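Local structure of cytolethal distending toxin subunit B (Escherichia coli, 2F1N) at residues A[145-150]-A[183-188]; A[107-112]-A[130-135]. The protein nicks DNA as the endonuclease subunit of a three-part secreted toxin, very probably causing the damage that arrests intoxicated cells at G2/M. All blocks are in the same frame, centred on the assembly; numbering follows the deposited sequence.

Contact 1 (A[145-150]-A[183-188])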
ATOM      1  N   THR A 145      -2.652   0.191   1.732  1.00  9.54           N
ATOM      2  CA  THR A 145      -1.475  -0.523   2.228  1.00 10.01           C
ATOM      3  C   THR A 145      -1.844  -1.581   3.300  1.00 10.86           C
ATOM      4  O   THR A 145      -2.691  -1.332   4.146  1.00 10.57           O
ATOM      5  CB  THR A 145      -0.425   0.492   2.738  1.00  9.86           C
ATOM      6  OG1 THR A 145       0.738  -0.234   3.233  1.00 10.72           O
ATOM      7  CG2 THR A 145      -0.961   1.329   3.967  1.00 10.04           C
ATOM      8  N   ALA A 146      -1.246  -2.773   3.199  1.00 10.80           N
ATOM      9  CA  ALA A 146      -1.597  -3.896   4.094  1.00 12.33           C
ATOM     10  C   ALA A 146      -0.349  -4.568   4.622  1.00 10.81           C
ATOM     11  O   ALA A 146       0.694  -4.635   3.927  1.00 10.58           O
ATOM     12  CB  ALA A 146      -2.425  -4.938   3.398  1.00 11.82           C
ATOM     13  N   HIS A 147      -0.447  -5.026   5.874  1.00 10.53           N
ATOM     14  CA  HIS A 147       0.665  -5.785   6.425  1.00 10.42           C
ATOM     15  C   HIS A 147       0.108  -6.940   7.246  1.00  9.77           C
ATOM     16  O   HIS A 147      -0.199  -6.791   8.434  1.00 11.07           O
ATOM     17  CB  HIS A 147       1.553  -4.896   7.281  1.00 10.31           C
ATOM     18  CG  HIS A 147       2.753  -5.623   7.814  1.00 12.38           C
ATOM     19  ND1 HIS A 147       3.530  -5.101   8.830  1.00 11.06           N
ATOM     20  CD2 HIS A 147       3.294  -6.828   7.485  1.00 10.73           C
ATOM     21  CE1 HIS A 147       4.506  -5.959   9.107  1.00 13.54           C
ATOM     22  NE2 HIS A 147       4.386  -7.019   8.310  1.00 12.89           N
ATOM     23  N   ALA A 148      -0.013  -8.105   6.615  1.00 10.42           N
ATOM     24  CA  ALA A 148      -0.603  -9.273   7.258  1.00 10.62           C
ATOM     25  C   ALA A 148       0.378  -9.832   8.268  1.00 11.86           C
ATOM     26  O   ALA A 148       1.552  -9.540   8.177  1.00 10.70           O
ATOM     27  CB  ALA A 148      -0.959 -10.334   6.190  1.00 11.66           C
ATOM     28  N   ILE A 149      -0.123 -10.628   9.220  1.00 12.77           N
ATOM     29  CA  ILE A 149       0.714 -11.121  10.324  1.00 13.91           C
ATOM     30  C   ILE A 149       1.663 -12.174   9.815  1.00 14.68           C
ATOM     31  O   ILE A 149       1.286 -12.999   8.967  1.00 14.62           O
ATOM     32  CB  ILE A 149      -0.174 -11.701  11.421  1.00 12.71           C
ATOM     33  CG1 ILE A 149      -1.090 -10.623  12.006  1.00 13.42           C
ATOM     34  CG2 ILE A 149       0.742 -12.354  12.576  1.00 16.64           C
ATOM     35  CD1 ILE A 149      -2.303 -11.238  12.763  1.00 18.22           C
ATOM     36  N   ALA A 150       2.909 -12.155  10.318  1.00 15.26           N
ATOM     37  CA  ALA A 150       3.845 -13.193   9.921  1.00 17.24           C
ATOM     38  C   ALA A 150       3.582 -14.391  10.838  1.00 18.94           C
ATOM     39  O   ALA A 150       4.141 -14.531  11.939  1.00 20.18           O
ATOM     40  CB  ALA A 150       5.306 -12.701  10.026  1.00 17.03           C
ATOM     41  N   LEU A 183      -1.940  -3.122  -1.773  1.00 10.41           N
ATOM     42  CA  LEU A 183      -0.494  -3.278  -1.997  1.00 10.86           C
ATOM     43  C   LEU A 183       0.098  -3.585  -0.642  1.00 10.74           C
ATOM     44  O   LEU A 183      -0.154  -2.856   0.315  1.00 12.99           O
ATOM     45  CB  LEU A 183       0.077  -1.937  -2.456  1.00 10.56           C
ATOM     46  CG  LEU A 183      -0.338  -1.516  -3.875  1.00 13.34           C
ATOM     47  CD1 LEU A 183      -0.417   0.042  -4.033  1.00 12.79           C
ATOM     48  CD2 LEU A 183       0.722  -2.092  -4.819  1.00 13.80           C
ATOM     49  N   GLY A 184       0.819  -4.664  -0.523  1.00 10.92           N
ATOM     50  CA  GLY A 184       1.423  -4.872   0.781  1.00 12.53           C
ATOM     51  C   GLY A 184       2.189  -6.124   0.950  1.00 12.22           C
ATOM     52  O   GLY A 184       2.495  -6.815  -0.040  1.00 10.86           O
ATOM     53  N   ASP A 185       2.581  -6.331   2.214  1.00 12.00           N
ATOM     54  CA  ASP A 185       3.269  -7.535   2.625  1.00 11.25           C
ATOM     55  C   ASP A 185       2.201  -8.463   3.161  1.00 11.28           C
ATOM     56  O   ASP A 185       1.693  -8.329   4.287  1.00 11.22           O
ATOM     57  CB  ASP A 185       4.326  -7.182   3.695  1.00 12.94           C
ATOM     58  CG  ASP A 185       5.070  -8.381   4.209  1.00 14.17           C
ATOM     59  OD1 ASP A 185       4.768  -9.564   3.830  1.00 12.52           O
ATOM     60  OD2 ASP A 185       5.964  -8.207   5.073  1.00 13.84           O
ATOM     61  N   PHE A 186       1.870  -9.441   2.330  1.00 11.10           N
ATOM     62  CA  PHE A 186       0.813 -10.382   2.683  1.00 11.08           C
ATOM     63  C   PHE A 186       1.306 -11.557   3.505  1.00 11.90           C
ATOM     64  O   PHE A 186       0.510 -12.338   4.035  1.00 10.89           O
ATOM     65  CB  PHE A 186       0.113 -10.866   1.414  1.00 11.78           C
ATOM     66  CG  PHE A 186      -0.677  -9.794   0.732  1.00 12.85           C
ATOM     67  CD1 PHE A 186      -1.951  -9.453   1.206  1.00 13.42           C
ATOM     68  CD2 PHE A 186      -0.154  -9.107  -0.367  1.00 13.65           C
ATOM     69  CE1 PHE A 186      -2.687  -8.413   0.574  1.00 14.13           C
ATOM     70  CE2 PHE A 186      -0.891  -8.083  -1.025  1.00 13.07           C
ATOM     71  CZ  PHE A 186      -2.159  -7.752  -0.546  1.00 12.91           C
ATOM     72  N   ASN A 187       2.633 -11.697   3.590  1.00 12.37           N
ATOM     73  CA  ASN A 187       3.253 -12.725   4.454  1.00 13.13           C
ATOM     74  C   ASN A 187       2.807 -14.158   4.151  1.00 12.93           C
ATOM     75  O   ASN A 187       2.879 -15.029   5.013  1.00 13.49           O
ATOM     76  CB  ASN A 187       3.076 -12.391   5.958  1.00 12.78           C
ATOM     77  CG  ASN A 187       4.319 -11.765   6.554  1.00 12.40           C
ATOM     78  OD1 ASN A 187       5.455 -12.225   6.295  1.00 12.53           O
ATOM     79  ND2 ASN A 187       4.148 -10.708   7.314  1.00 12.90           N
ATOM     80  N   ARG A 188       2.412 -14.376   2.900  1.00 12.29           N
ATOM     81  CA  ARG A 188       2.177 -15.693   2.278  1.00 12.62           C
ATOM     82  C   ARG A 188       2.351 -15.503   0.776  1.00 13.06           C
ATOM     83  O   ARG A 188       2.241 -14.370   0.276  1.00 13.47           O
ATOM     84  CB  ARG A 188       0.797 -16.253   2.647  1.00 11.75           C
ATOM     85  CG  ARG A 188      -0.382 -15.423   2.146  1.00 12.64           C
ATOM     86  CD  ARG A 188      -1.692 -16.252   2.288  1.00 12.85           C
ATOM     87  NE  ARG A 188      -2.134 -16.394   3.664  1.00 14.11           N
ATOM     88  CZ  ARG A 188      -3.100 -17.259   4.053  1.00 18.13           C
ATOM     89  NH1 ARG A 188      -3.639 -18.105   3.161  1.00 15.16           N
ATOM     90  NH2 ARG A 188      -3.523 -17.305   5.311  1.00 16.29           N
TER
HETATM   91  O   HOH W   1       6.242  -9.200   8.751  1.00 18.82           O
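The Gly-Asp-Phe-Asn motif of the DNase I-like nuclease family, Gly184 to Asn187, lies beside Ala146 to Ala150; in relatives its Asp and Asn are active-site residues, consistent with a like role here. The two chains start as parallel neighbours: Ala146 N donates to Leu183 O (3.1 Å), Asp185 N to Ala146 O, and Ala148 N to Asp185 O (2.9 Å). Gly184 is nearly fully extended, and its CA comes within 3.2 Å of Ala146 O. A CB at these backbone angles would run into that oxygen and into the preceding carbonyl, which is why the place belongs to glycine. The Ala146 methyl lies on the face away from His147 and Asp185, where it meets the Phe186 ring obliquely; that ring also stacks on Tyr223.

His147 and Asp185 both carry CG anti to the backbone N, which sends imidazole and carboxylate out the same way, side by side, with planes 22° apart. His147 NE2 and Asp185 OD2 are 3.8 Å apart, too far for a direct bond. The carboxylate is held by other donors, Asn22 at OD2 and, weakly, the backbone N of Asn187 at OD1. Asn187 has left-handed backbone angles, which asparagine tolerates well, and its amide reaches back across the gap. Its ND2 bonds to Ala148 O at 3.0 Å with a nearly straight N-H (169°); the oxygen lies in the amide plane, but the donor sits above the carbonyl plane. ND2 also donates to a water lying at the imidazole edge, 2.9 Å from His147 NE2.

ND2 therefore has two acceptors, which fixes how the amide is turned. Backbone pairing and the bonds of Asn22, Asn187 and the water set imidazole, carboxylate and amide close together, consistent with a preorganised nuclease site like that of DNase I.

Contact 2 (A[107-112]-A[130-135])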
ATOM      1  N   VAL A 107       5.516  -1.430  13.358  1.00 18.96           N
ATOM      2  CA  VAL A 107       4.526  -1.946  12.403  1.00 16.80           C
ATOM      3  C   VAL A 107       3.606  -0.813  11.897  1.00 15.69           C
ATOM      4  O   VAL A 107       2.451  -1.042  11.504  1.00 15.50           O
ATOM      5  CB  VAL A 107       3.762  -3.241  12.950  1.00 17.05           C
ATOM      6  CG1 VAL A 107       4.743  -4.384  13.251  1.00 20.38           C
ATOM      7  CG2 VAL A 107       2.914  -2.939  14.169  1.00 19.92           C
ATOM      8  N   ASN A 108       4.169   0.401  11.805  1.00 13.25           N
ATOM      9  CA  ASN A 108       3.355   1.524  11.285  1.00 12.70           C
ATOM     10  C   ASN A 108       3.106   1.402   9.792  1.00 10.56           C
ATOM     11  O   ASN A 108       3.858   0.775   9.092  1.00 11.69           O
ATOM     12  CB  ASN A 108       3.986   2.862  11.631  1.00 13.89           C
ATOM     13  CG  ASN A 108       4.048   3.089  13.134  1.00 14.79           C
ATOM     14  OD1 ASN A 108       3.233   2.573  13.872  1.00 15.89           O
ATOM     15  ND2 ASN A 108       4.944   3.947  13.558  1.00 15.97           N
ATOM     16  N   LEU A 109       2.031   2.029   9.327  1.00 10.57           N
ATOM     17  CA  LEU A 109       1.648   1.977   7.904  1.00 11.09           C
ATOM     18  C   LEU A 109       1.614   3.348   7.285  1.00 10.61           C
ATOM     19  O   LEU A 109       1.322   4.339   7.970  1.00 10.81           O
ATOM     20  CB  LEU A 109       0.238   1.396   7.753  1.00 11.17           C
ATOM     21  CG  LEU A 109       0.095  -0.073   8.121  1.00 11.11           C
ATOM     22  CD1 LEU A 109      -1.420  -0.323   8.312  1.00 14.12           C
ATOM     23  CD2 LEU A 109       0.721  -0.977   7.114  1.00  8.98           C
ATOM     24  N   ALA A 110       1.921   3.400   5.983  1.00 10.22           N
ATOM     25  CA  ALA A 110       1.748   4.674   5.238  1.00  9.85           C
ATOM     26  C   ALA A 110       1.390   4.471   3.780  1.00 10.66           C
ATOM     27  O   ALA A 110       1.679   3.429   3.188  1.00  9.55           O
ATOM     28  CB  ALA A 110       3.049   5.578   5.338  1.00 11.12           C
ATOM     29  N   LEU A 111       0.768   5.503   3.230  1.00  9.97           N
ATOM     30  CA  LEU A 111       0.649   5.678   1.774  1.00 11.28           C
ATOM     31  C   LEU A 111       1.209   7.049   1.435  1.00  9.83           C
ATOM     32  O   LEU A 111       0.913   8.055   2.113  1.00 11.55           O
ATOM     33  CB  LEU A 111      -0.811   5.581   1.390  1.00 11.61           C
ATOM     34  CG  LEU A 111      -1.452   4.207   1.340  1.00 14.52           C
ATOM     35  CD1 LEU A 111      -2.992   4.367   1.486  1.00 17.07           C
ATOM     36  CD2 LEU A 111      -1.115   3.579  -0.037  1.00 10.06           C
ATOM     37  N   VAL A 112       1.996   7.112   0.367  1.00  8.89           N
ATOM     38  CA  VAL A 112       2.537   8.366  -0.121  1.00 10.14           C
ATOM     39  C   VAL A 112       1.962   8.573  -1.528  1.00 11.71           C
ATOM     40  O   VAL A 112       1.957   7.622  -2.341  1.00 12.91           O
ATOM     41  CB  VAL A 112       4.060   8.294  -0.234  1.00 12.30           C
ATOM     42  CG1 VAL A 112       4.653   9.713  -0.487  1.00 12.10           C
ATOM     43  CG2 VAL A 112       4.643   7.680   1.072  1.00 11.75           C
ATOM     44  N   GLY A 130      -3.518  -8.139  14.496  1.00 20.98           N
ATOM     45  CA  GLY A 130      -3.336  -7.754  13.100  1.00 18.47           C
ATOM     46  C   GLY A 130      -3.251  -6.235  12.990  1.00 16.21           C
ATOM     47  O   GLY A 130      -3.554  -5.525  13.956  1.00 16.75           O
ATOM     48  N   ARG A 131      -2.870  -5.748  11.805  1.00 13.32           N
ATOM     49  CA  ARG A 131      -2.797  -4.325  11.495  1.00 12.89           C
ATOM     50  C   ARG A 131      -4.132  -3.920  10.843  1.00 11.85           C
ATOM     51  O   ARG A 131      -4.839  -4.775  10.336  1.00 11.47           O
ATOM     52  CB  ARG A 131      -1.668  -4.088  10.470  1.00 11.64           C
ATOM     53  CG  ARG A 131      -0.383  -3.627  11.099  1.00 15.75           C
ATOM     54  CD  ARG A 131       0.253  -4.703  11.852  1.00 14.60           C
ATOM     55  NE  ARG A 131       0.753  -5.822  11.014  1.00 12.83           N
ATOM     56  CZ  ARG A 131       1.589  -6.785  11.465  1.00 15.66           C
ATOM     57  NH1 ARG A 131       1.992  -6.807  12.755  1.00 15.36           N
ATOM     58  NH2 ARG A 131       2.018  -7.734  10.646  1.00 13.87           N
ATOM     59  N   PRO A 132      -4.469  -2.635  10.886  1.00 12.38           N
ATOM     60  CA  PRO A 132      -5.617  -2.108  10.128  1.00 11.48           C
ATOM     61  C   PRO A 132      -5.295  -2.062   8.654  1.00 11.28           C
ATOM     62  O   PRO A 132      -4.174  -2.373   8.241  1.00 12.24           O
ATOM     63  CB  PRO A 132      -5.775  -0.670  10.685  1.00 11.79           C
ATOM     64  CG  PRO A 132      -4.363  -0.257  11.026  1.00 13.44           C
ATOM     65  CD  PRO A 132      -3.699  -1.552  11.540  1.00 12.73           C
ATOM     66  N   LEU A 133      -6.297  -1.689   7.845  1.00 11.10           N
ATOM     67  CA  LEU A 133      -6.106  -1.339   6.433  1.00 12.26           C
ATOM     68  C   LEU A 133      -6.195   0.166   6.255  1.00 12.22           C
ATOM     69  O   LEU A 133      -7.138   0.741   6.694  1.00 14.22           O
ATOM     70  CB  LEU A 133      -7.210  -2.005   5.591  1.00 11.99           C
ATOM     71  CG  LEU A 133      -6.891  -3.495   5.425  1.00 13.63           C
ATOM     72  CD1 LEU A 133      -8.129  -4.275   4.967  1.00 17.50           C
ATOM     73  CD2 LEU A 133      -5.719  -3.719   4.463  1.00 19.07           C
ATOM     74  N   LEU A 134      -5.208   0.782   5.618  1.00 11.43           N
ATOM     75  CA  LEU A 134      -5.257   2.225   5.396  1.00 11.21           C
ATOM     76  C   LEU A 134      -5.349   2.384   3.898  1.00 11.55           C
ATOM     77  O   LEU A 134      -4.559   1.785   3.190  1.00 11.23           O
ATOM     78  CB  LEU A 134      -3.987   2.867   5.947  1.00 11.77           C
ATOM     79  CG  LEU A 134      -3.605   4.296   5.498  1.00 11.32           C
ATOM     80  CD1 LEU A 134      -4.647   5.268   6.057  1.00 15.83           C
ATOM     81  CD2 LEU A 134      -2.164   4.637   5.989  1.00 15.07           C
ATOM     82  N   GLY A 135      -6.297   3.197   3.429  1.00 11.85           N
ATOM     83  CA  GLY A 135      -6.452   3.373   1.984  1.00 12.30           C
ATOM     84  C   GLY A 135      -6.756   4.824   1.614  1.00 10.96           C
ATOM     85  O   GLY A 135      -7.237   5.591   2.458  1.00 11.58           O
TER
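Leu109, Leu111 and Leu134 fill the gap between two strands that run nearly the same way, 14° apart, with no hydrogen bond joining them. Their axes approach to 7.4 Å, so the contact is made by side chains, packed on each other and on the facing backbone. Leu109 and Leu111 point across from one strand, Leu134 from the other. With CG anti to the backbone N (chi1 163°), Leu134 sends CD2 between the first two, 4.0 Å from Ala110 CA; the Ala110 methyl points the other way, to the far face of its strand. Leu111 answers by laying CD1 along the other main chain, 3.6 Å from Gly135 CA and 4.1 Å from Leu134 CG. Leu109 and Pro132 slide past one another in opposite directions: Leu109 CD1 rests on the proline ring, 4.0 Å from Pro132 CG, and also on Pro132 O.

At the partly exposed end, Val107 and Arg131 cross at about a right angle. The arginine chain is bent at chi2 and chi3, so its methylene CD lies 3.9 Å from Val107 CG2 while NH1 meets Val107 CG1 obliquely. Its polar end is engaged, chiefly by His147 O at NE, so its methylenes can pack against Val107 without loss of hydrogen bonds.

Branched aliphatic residues interlocking between strands of different sheets form part of the interior between the two sheets, as in the DNase I-like beta sandwich.

From the N terminus, contact 2 comes first: after strand 109-113 the chain leaves the first sheet and passes through strand 119-123 before segment 130-135 closes a short loop against 107-112, joining the two sheets. Only afterwards does contact 1 open. The chain hairpins from strand 133-138 into 141-147, then crosses through helices 156-168 and 173-176 to the parallel strand 179-183, a beta-alpha-beta crossover within the second sheet. The loops are therefore in series, neither enclosing the other. The hairpin couples them: Thr145 N probably bonds to Leu134 O (2.9 Å), linking the sandwich interior to the loops at the C-terminal ends of strands 141-147 and 179-183, probably the active-site end.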